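Local coordinates for protein BIFUNCTIONAL PROTEIN Proline utilization A (PutA) (Corynebacterium freiburgense, PDB 5UX5) that probably catalyses both steps of proline oxidation to glutamate, through an FAD-dependent proline dehydrogenase and an NAD-dependent aldehyde dehydrogenase with substrate channelling between them, at residues A591-W594 against A599-L602; L617-A620 against C626-V629; G540-E545 against P555-A560. All blocks are in the same frame, centred on the assembly; numbering follows the deposited sequence.

Contact 1 of 3, residues A591-W594 against A599-L602; sequences ASPW and AIPL. With NAD (nicotinamide-adenine-dinucleotide), chain F.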
loop_
_atom_site.group_PDB
_atom_site.type_symbol
_atom_site.label_atom_id
_atom_site.label_comp_id
_atom_site.label_asym_id
_atom_site.label_seq_id
_atom_site.Cartn_x
_atom_site.Cartn_y
_atom_site.Cartn_z
ATOM N N ALA A 591 8.791 -23.723 -8.989
ATOM C CA ALA A 591 10.090 -23.105 -9.215
ATOM C C ALA A 591 9.926 -21.602 -9.000
ATOM O O ALA A 591 9.255 -20.926 -9.777
ATOM C CB ALA A 591 10.616 -23.443 -10.609
ATOM N N SER A 592 10.501 -21.095 -7.925
ATOM C CA SER A 592 10.228 -19.762 -7.408
ATOM C C SER A 592 11.414 -18.819 -7.626
ATOM O O SER A 592 12.546 -19.265 -7.864
ATOM C CB SER A 592 9.896 -19.861 -5.914
ATOM O OG SER A 592 10.988 -20.403 -5.193
ATOM N N PRO A 593 11.181 -17.500 -7.602
ATOM C CA PRO A 593 12.283 -16.551 -7.831
ATOM C C PRO A 593 12.880 -16.060 -6.526
ATOM O O PRO A 593 12.542 -16.601 -5.463
ATOM C CB PRO A 593 11.598 -15.416 -8.586
ATOM C CG PRO A 593 10.191 -15.407 -7.970
ATOM C CD PRO A 593 9.875 -16.823 -7.543
ATOM N N TRP A 594 13.730 -15.016 -6.592
ATOM C CA TRP A 594 14.396 -14.478 -5.408
ATOM C C TRP A 594 13.793 -13.169 -4.906
ATOM O O TRP A 594 13.911 -12.885 -3.717
ATOM C CB TRP A 594 15.894 -14.255 -5.669
ATOM C CG TRP A 594 16.154 -13.540 -6.929
ATOM C CD1 TRP A 594 16.549 -14.092 -8.091
ATOM C CD2 TRP A 594 16.019 -12.134 -7.175
ATOM N NE1 TRP A 594 16.676 -13.128 -9.059
ATOM C CE2 TRP A 594 16.350 -11.915 -8.524
ATOM C CE3 TRP A 594 15.662 -11.036 -6.383
ATOM C CZ2 TRP A 594 16.307 -10.659 -9.114
ATOM C CZ3 TRP A 594 15.615 -9.780 -6.973
ATOM C CH2 TRP A 594 15.945 -9.604 -8.331
ATOM N N ALA A 599 6.550 -15.472 -0.144
ATOM C CA ALA A 599 5.162 -15.571 -0.591
ATOM C C ALA A 599 5.028 -16.349 -1.903
ATOM O O ALA A 599 4.120 -17.178 -2.055
ATOM C CB ALA A 599 4.567 -14.179 -0.743
ATOM N N ILE A 600 5.899 -16.095 -2.871
ATOM C CA ILE A 600 5.710 -16.780 -4.139
ATOM C C ILE A 600 6.016 -18.269 -4.017
ATOM O O ILE A 600 5.165 -19.074 -4.408
ATOM C CB ILE A 600 6.506 -16.108 -5.260
ATOM C CG1 ILE A 600 5.788 -14.790 -5.613
ATOM C CG2 ILE A 600 6.654 -17.077 -6.446
ATOM C CD1 ILE A 600 6.467 -13.940 -6.650
ATOM N N PRO A 601 7.133 -18.704 -3.430
ATOM C CA PRO A 601 7.286 -20.163 -3.244
ATOM C C PRO A 601 6.140 -20.749 -2.443
ATOM O O PRO A 601 5.545 -21.748 -2.857
ATOM C CB PRO A 601 8.650 -20.305 -2.536
ATOM C CG PRO A 601 9.038 -18.945 -2.119
ATOM C CD PRO A 601 8.303 -17.946 -2.922
ATOM N N LEU A 602 5.778 -20.131 -1.320
ATOM C CA LEU A 602 4.712 -20.711 -0.513
ATOM C C LEU A 602 3.366 -20.647 -1.227
ATOM O O LEU A 602 2.519 -21.526 -1.029
ATOM C CB LEU A 602 4.626 -20.028 0.853
ATOM C CG LEU A 602 5.700 -20.428 1.861
ATOM C CD1 LEU A 602 5.463 -19.736 3.210
ATOM C CD2 LEU A 602 5.732 -21.929 2.026
HETATM P PA NAD F . 14.891 -17.737 -13.767
HETATM O O1A NAD F . 13.692 -17.464 -14.741
HETATM O O2A NAD F . 16.177 -18.082 -14.588
HETATM O O5B NAD F . 14.574 -18.981 -12.860
HETATM C C5B NAD F . 13.595 -18.975 -11.850
HETATM C C4B NAD F . 13.527 -20.346 -11.177
HETATM O O4B NAD F . 13.665 -21.441 -12.088
HETATM C C3B NAD F . 14.563 -20.486 -10.105
HETATM O O3B NAD F . 14.134 -21.316 -9.085
HETATM C C2B NAD F . 15.637 -21.077 -10.927
HETATM O O2B NAD F . 16.712 -21.572 -10.209
HETATM C C1B NAD F . 14.873 -22.085 -11.724
HETATM N N9A NAD F . 15.615 -22.557 -12.887
HETATM C C8A NAD F . 16.044 -21.804 -13.964
HETATM N N7A NAD F . 16.702 -22.593 -14.839
HETATM C C5A NAD F . 16.728 -23.913 -14.364
HETATM C C6A NAD F . 17.235 -25.121 -14.830
HETATM N N6A NAD F . 17.954 -25.229 -16.076
HETATM N N1A NAD F . 17.064 -26.236 -14.098
HETATM C C2A NAD F . 16.409 -26.216 -12.909
HETATM N N3A NAD F . 15.893 -25.053 -12.423
HETATM C C4A NAD F . 16.034 -23.904 -13.116
HETATM O O3 NAD F . 15.012 -16.433 -12.848
HETATM P PN NAD F . 16.332 -15.706 -12.282
HETATM O O1N NAD F . 17.640 -16.254 -12.815
HETATM O O2N NAD F . 16.410 -15.998 -10.813
HETATM O O5D NAD F . 16.142 -14.146 -12.630
HETATM C C5D NAD F . 16.010 -13.792 -13.999
HETATM C C4D NAD F . 15.124 -12.586 -14.324
HETATM O O4D NAD F . 13.764 -12.712 -13.978
HETATM C C3D NAD F . 15.490 -11.274 -13.723
HETATM O O3D NAD F . 16.702 -10.761 -14.141
HETATM C C2D NAD F . 14.377 -10.485 -14.290
HETATM O O2D NAD F . 14.784 -9.903 -15.477
HETATM C C1D NAD F . 13.249 -11.481 -14.437
#
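The loop that leaves strand 580-591 comes back against the first turn of helix 599-611, with the CA atoms of S592 and P601 5.1 Å apart. Strand 580-591, helix 599-611 and strand 614-618 form a beta-alpha-beta crossover of the Rossmann-like NAD-binding region of the aldehyde dehydrogenase fold. Two neighbouring pairs carry the contact, and no hydrogen bond links the segments. S592 turns its side chain to the helix: OG sits between the backbone N and the carbonyl carbon (chi1 61°) and meets the P601 ring at CB, with S592 OG to P601 CB at 3.5 Å. The CB atoms of the same two residues are 3.6 Å apart, so the serine touches the ring with both of its side-chain atoms. Next along the chain, P593 crosses I600 at about a right angle. The touching branch of the isoleucine is CG2, which stands anti to the backbone N, and P593 CD lies 3.4 Å from I600 CG2. T670 of strand 666-670 touches both P593 and I600, while L617 touches S592 and P601, so neighbouring strands flank the two pairs. The loop serves the cofactor as well as the helix. S592 uses its carbonyl for NAD, accepting a hydrogen bond of 2.9 Å from O3B of the adenosine ribose to its own O. W594 makes no contact with the helix segment; its five-membered ring presents its edge to the nicotinamide-side phosphate: W594 CD1 is 3.3 Å from NAD O2N, an oxygen lying near the plane of the ring.

Contact 2 of 3, residues L617-A620 against C626-V629; sequences LKPA and CAEV. With NAD (nicotinamide-adenine-dinucleotide), chain F.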
loop_
_atom_site.group_PDB
_atom_site.type_symbol
_atom_site.label_atom_id
_atom_site.label_comp_id
_atom_site.label_asym_id
_atom_site.label_seq_id
_atom_site.Cartn_x
_atom_site.Cartn_y
_atom_site.Cartn_z
ATOM N N LEU A 617 8.920 -27.931 -3.861
ATOM C CA LEU A 617 9.408 -26.563 -3.889
ATOM C C LEU A 617 10.877 -26.577 -4.290
ATOM O O LEU A 617 11.717 -27.157 -3.582
ATOM C CB LEU A 617 9.225 -25.889 -2.526
ATOM C CG LEU A 617 9.927 -24.532 -2.299
ATOM C CD1 LEU A 617 9.589 -23.530 -3.383
ATOM C CD2 LEU A 617 9.544 -23.957 -0.935
ATOM N N LYS A 618 11.179 -25.935 -5.416
ATOM C CA LYS A 618 12.562 -25.736 -5.846
ATOM C C LYS A 618 12.848 -24.234 -5.852
ATOM O O LYS A 618 12.526 -23.535 -6.828
ATOM C CB LYS A 618 12.787 -26.379 -7.222
ATOM C CG LYS A 618 14.245 -26.478 -7.654
ATOM C CD LYS A 618 14.582 -25.286 -8.475
ATOM C CE LYS A 618 15.970 -24.852 -8.290
ATOM N NZ LYS A 618 15.956 -23.431 -8.682
ATOM N N PRO A 619 13.454 -23.686 -4.809
ATOM C CA PRO A 619 13.591 -22.228 -4.715
ATOM C C PRO A 619 14.785 -21.673 -5.487
ATOM O O PRO A 619 15.782 -22.356 -5.770
ATOM C CB PRO A 619 13.781 -21.998 -3.219
ATOM C CG PRO A 619 14.290 -23.296 -2.671
ATOM C CD PRO A 619 14.132 -24.373 -3.704
ATOM N N ALA A 620 14.676 -20.388 -5.814
ATOM C CA ALA A 620 15.753 -19.740 -6.554
ATOM C C ALA A 620 17.050 -19.796 -5.748
ATOM O O ALA A 620 17.037 -19.585 -4.531
ATOM C CB ALA A 620 15.394 -18.292 -6.886
ATOM N N CYS A 626 15.814 -18.620 2.775
ATOM C CA CYS A 626 14.423 -18.183 2.889
ATOM C C CYS A 626 13.455 -19.366 2.803
ATOM O O CYS A 626 12.575 -19.529 3.659
ATOM C CB CYS A 626 14.114 -17.141 1.815
ATOM S SG CYS A 626 14.866 -15.508 2.121
ATOM N N ALA A 627 13.627 -20.221 1.796
ATOM C CA ALA A 627 12.808 -21.423 1.707
ATOM C C ALA A 627 12.955 -22.288 2.946
ATOM O O ALA A 627 11.968 -22.847 3.436
ATOM C CB ALA A 627 13.190 -22.225 0.471
ATOM N N GLU A 628 14.182 -22.417 3.467
ATOM C CA GLU A 628 14.366 -23.278 4.625
ATOM C C GLU A 628 13.630 -22.740 5.847
ATOM O O GLU A 628 12.947 -23.497 6.548
ATOM C CB GLU A 628 15.842 -23.460 4.917
ATOM C CG GLU A 628 16.600 -24.325 3.933
ATOM C CD GLU A 628 16.248 -25.792 4.066
ATOM O OE1 GLU A 628 15.667 -26.157 5.113
ATOM O OE2 GLU A 628 16.555 -26.578 3.133
ATOM N N VAL A 629 13.738 -21.433 6.107
ATOM C CA VAL A 629 13.058 -20.853 7.265
ATOM C C VAL A 629 11.552 -20.998 7.108
ATOM O O VAL A 629 10.851 -21.365 8.057
ATOM C CB VAL A 629 13.495 -19.390 7.488
ATOM C CG1 VAL A 629 12.711 -18.736 8.626
ATOM C CG2 VAL A 629 14.974 -19.317 7.763
HETATM P PA NAD F . 14.891 -17.737 -13.767
HETATM O O1A NAD F . 13.692 -17.464 -14.741
HETATM O O2A NAD F . 16.177 -18.082 -14.588
HETATM O O5B NAD F . 14.574 -18.981 -12.860
HETATM C C5B NAD F . 13.595 -18.975 -11.850
HETATM C C4B NAD F . 13.527 -20.346 -11.177
HETATM O O4B NAD F . 13.665 -21.441 -12.088
HETATM C C3B NAD F . 14.563 -20.486 -10.105
HETATM O O3B NAD F . 14.134 -21.316 -9.085
HETATM C C2B NAD F . 15.637 -21.077 -10.927
HETATM O O2B NAD F . 16.712 -21.572 -10.209
HETATM C C1B NAD F . 14.873 -22.085 -11.724
HETATM N N9A NAD F . 15.615 -22.557 -12.887
HETATM C C8A NAD F . 16.044 -21.804 -13.964
HETATM N N7A NAD F . 16.702 -22.593 -14.839
HETATM C C5A NAD F . 16.728 -23.913 -14.364
HETATM C C6A NAD F . 17.235 -25.121 -14.830
HETATM N N6A NAD F . 17.954 -25.229 -16.076
HETATM N N1A NAD F . 17.064 -26.236 -14.098
HETATM C C2A NAD F . 16.409 -26.216 -12.909
HETATM N N3A NAD F . 15.893 -25.053 -12.423
HETATM C C4A NAD F . 16.034 -23.904 -13.116
HETATM O O3 NAD F . 15.012 -16.433 -12.848
HETATM P PN NAD F . 16.332 -15.706 -12.282
HETATM O O1N NAD F . 17.640 -16.254 -12.815
HETATM O O2N NAD F . 16.410 -15.998 -10.813
HETATM O O5D NAD F . 16.142 -14.146 -12.630
HETATM C C5D NAD F . 16.010 -13.792 -13.999
HETATM C C4D NAD F . 15.124 -12.586 -14.324
HETATM O O4D NAD F . 13.764 -12.712 -13.978
HETATM C C3D NAD F . 15.490 -11.274 -13.723
HETATM O O3D NAD F . 16.702 -10.761 -14.141
HETATM C C2D NAD F . 14.377 -10.485 -14.290
HETATM O O2D NAD F . 14.784 -9.903 -15.477
HETATM C C1D NAD F . 13.249 -11.481 -14.437
#
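A627, on helix 624-636, faces P619 just beyond the end of strand 614-618, and its methyl group meets the proline ring at CB and CG. P619 CG is 3.5 Å from A627 CB, and P619 CB is 3.7 Å from the same methyl, so the ring rests on the alanine through two adjacent carbons. The CA atoms of this pair are 6.5 Å apart, and the methyl and the proline ring fill the gap between the backbones. L617 makes a looser approach from within the strand: CG stands anti to the backbone N (chi1 169°), and the CD2 branch reaches A627 CB at 4.3 Å. L646 touches L617, P619 and A627 alike. It belongs to strand 644-646, the last element of the beta-alpha-beta unit in which strand 614-618 leads into helix 624-636. Between L617 and P619, K618 faces the other way, towards NAD. Its side chain bends at chi2 (-94°) and chi3, which carries NZ back to the ribose, where it donates a 2.8 Å hydrogen bond from K618 NZ to NAD O3B. The same nitrogen donates to the carbonyl of the next residue, with K618 NZ to P619 O at 3.1 Å and the donor well above the carbonyl plane. A620 adds a methyl beside the sugar, its CB 3.9 Å from NAD O3B.

Contact 3 of 3, residues G540-E545 against P555-A560; sequences GVMTHE and PEVSEA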
loop_
_atom_site.group_PDB
_atom_site.type_symbol
_atom_site.label_atom_id
_atom_site.label_comp_id
_atom_site.label_asym_id
_atom_site.label_seq_id
_atom_site.Cartn_x
_atom_site.Cartn_y
_atom_site.Cartn_z
ATOM N N GLY A 540 13.837 -11.725 9.571
ATOM C CA GLY A 540 15.271 -11.859 9.733
ATOM C C GLY A 540 15.963 -12.397 8.499
ATOM O O GLY A 540 16.976 -11.853 8.061
ATOM N N VAL A 541 15.449 -13.496 7.934
ATOM C CA VAL A 541 16.150 -14.079 6.785
ATOM C C VAL A 541 15.900 -13.271 5.512
ATOM O O VAL A 541 16.778 -13.186 4.644
ATOM C CB VAL A 541 15.797 -15.559 6.570
ATOM C CG1 VAL A 541 14.373 -15.719 6.017
ATOM C CG2 VAL A 541 16.853 -16.216 5.666
ATOM N N MET A 542 14.720 -12.660 5.379
ATOM C CA MET A 542 14.433 -11.889 4.181
ATOM C C MET A 542 15.241 -10.613 4.114
ATOM O O MET A 542 15.601 -10.184 3.016
ATOM C CB MET A 542 12.951 -11.558 4.106
ATOM C CG MET A 542 12.125 -12.779 3.925
ATOM S SD MET A 542 10.381 -12.554 4.282
ATOM C CE MET A 542 9.781 -11.874 2.748
ATOM N N THR A 543 15.539 -9.986 5.263
ATOM C CA THR A 543 16.285 -8.725 5.251
ATOM C C THR A 543 17.787 -8.938 5.086
ATOM O O THR A 543 18.481 -8.012 4.658
ATOM C CB THR A 543 15.995 -7.891 6.515
ATOM O OG1 THR A 543 16.186 -8.677 7.696
ATOM C CG2 THR A 543 14.553 -7.378 6.520
ATOM N N HIS A 544 18.293 -10.148 5.349
ATOM C CA HIS A 544 19.705 -10.455 5.136
ATOM C C HIS A 544 19.917 -11.204 3.816
ATOM O O HIS A 544 20.533 -10.665 2.889
ATOM C CB HIS A 544 20.243 -11.243 6.329
ATOM C CG HIS A 544 20.245 -10.440 7.590
ATOM N ND1 HIS A 544 19.208 -10.483 8.499
ATOM C CD2 HIS A 544 21.126 -9.530 8.067
ATOM C CE1 HIS A 544 19.459 -9.645 9.486
ATOM N NE2 HIS A 544 20.616 -9.055 9.248
ATOM N N GLU A 545 19.400 -12.434 3.696
ATOM C CA GLU A 545 19.677 -13.227 2.501
ATOM C C GLU A 545 19.068 -12.590 1.263
ATOM O O GLU A 545 19.726 -12.487 0.223
ATOM C CB GLU A 545 19.178 -14.654 2.668
ATOM C CG GLU A 545 19.712 -15.580 1.584
ATOM C CD GLU A 545 19.060 -16.931 1.577
ATOM O OE1 GLU A 545 19.772 -17.944 1.398
ATOM O OE2 GLU A 545 17.833 -16.981 1.774
ATOM N N PRO A 555 4.884 -7.023 4.335
ATOM C CA PRO A 555 3.638 -7.384 3.617
ATOM C C PRO A 555 3.743 -8.704 2.895
ATOM O O PRO A 555 2.718 -9.345 2.638
ATOM C CB PRO A 555 3.442 -6.241 2.611
ATOM C CG PRO A 555 4.279 -5.154 3.080
ATOM C CD PRO A 555 5.442 -5.762 3.817
ATOM N N GLU A 556 4.960 -9.127 2.554
ATOM C CA GLU A 556 5.142 -10.389 1.851
ATOM C C GLU A 556 4.830 -11.565 2.750
ATOM O O GLU A 556 4.298 -12.587 2.285
ATOM C CB GLU A 556 6.568 -10.498 1.305
ATOM C CG GLU A 556 6.706 -11.689 0.411
ATOM C CD GLU A 556 8.091 -11.943 -0.102
ATOM O OE1 GLU A 556 8.875 -10.982 -0.253
ATOM O OE2 GLU A 556 8.374 -13.121 -0.397
ATOM N N VAL A 557 5.163 -11.444 4.039
ATOM C CA VAL A 557 4.786 -12.471 5.001
ATOM C C VAL A 557 3.266 -12.508 5.137
ATOM O O VAL A 557 2.660 -13.572 5.313
ATOM C CB VAL A 557 5.507 -12.229 6.342
ATOM C CG1 VAL A 557 4.999 -13.198 7.418
ATOM C CG2 VAL A 557 7.012 -12.365 6.137
ATOM N N SER A 558 2.626 -11.343 5.057
ATOM C CA SER A 558 1.175 -11.337 5.074
ATOM C C SER A 558 0.616 -12.027 3.846
ATOM O O SER A 558 -0.348 -12.800 3.960
ATOM C CB SER A 558 0.654 -9.917 5.199
ATOM O OG SER A 558 1.031 -9.452 6.484
ATOM N N GLU A 559 1.218 -11.771 2.673
ATOM C CA GLU A 559 0.786 -12.438 1.455
ATOM C C GLU A 559 0.911 -13.952 1.601
ATOM O O GLU A 559 0.018 -14.706 1.183
ATOM C CB GLU A 559 1.583 -11.912 0.253
ATOM C CG GLU A 559 0.928 -12.156 -1.130
ATOM C CD GLU A 559 1.714 -11.565 -2.307
ATOM O OE1 GLU A 559 2.915 -11.331 -2.151
ATOM O OE2 GLU A 559 1.142 -11.309 -3.391
ATOM N N ALA A 560 2.011 -14.420 2.197
ATOM C CA ALA A 560 2.191 -15.858 2.338
ATOM C C ALA A 560 1.145 -16.445 3.276
ATOM O O ALA A 560 0.665 -17.560 3.061
ATOM C CB ALA A 560 3.604 -16.174 2.833
#
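M542, on helix 535-544, reaches across to helix 550-574 and touches two successive residues there, E556 and V557. These are consecutive helices of the aldehyde dehydrogenase part, joined by a short connection, and the second leads into strand 580-591 of the NAD-binding region. The backbones stay well apart, the nearest CA atoms being those of M542 and E556 at 9.7 Å, so the meeting depends on the long methionine side chain. Apolar packing comes from its sulfur: M542 SD lies 3.9 Å from V557 CG2, the branch that stands beside the valine backbone N. Helix 535-544 also reaches V557 through R535 and L538. The second kind of contact sets a methyl against a carboxylate. A bend at chi3 (83°) swings the end of the methionine chain over E556, where M542 CE is 3.3 Å from E556 OE1 and 3.7 Å from E556 OE2. The methyl thus lies over a face of the flat group instead of approaching in its plane. E556 offers that face by extending its chain, with CG anti to the backbone N.

Hydrogen bonding occurs within the segments and beyond them, not across them. H544 ND1 donates to G540 O at 2.7 Å with an N-H...O angle of 170°, the acceptor lying in the ring plane. The E556 carboxylate has partners for both oxygens: OE1 forms a salt bridge with K548, and OE2 accepts from the amides of V598 and A599, just before and at the first residue of helix 599-611. The lysine and the two amides would favour the ionised form of this buried carboxylate, while the methyl packs over its face.

In the fold
From the N terminus of the aldehyde dehydrogenase part, contact 3 comes first and closes the loop between helices 535-544 and 550-574. Contact 1 follows, closing the short connection from strand 580-591 into helix 599-611, and contact 2 closes the connection from strand 614-618 into helix 624-636. The three run in series, with no nesting or crossing, yet they touch in space. Helix 550-574 of contact 3 is tied to the start of helix 599-611 in contact 1, and E545 accepts a hydrogen bond from C626 N of contact 2, joining the helical pair to both later helices. Contacts 1 and 2 meet where P593 packs on A620, and both border NAD.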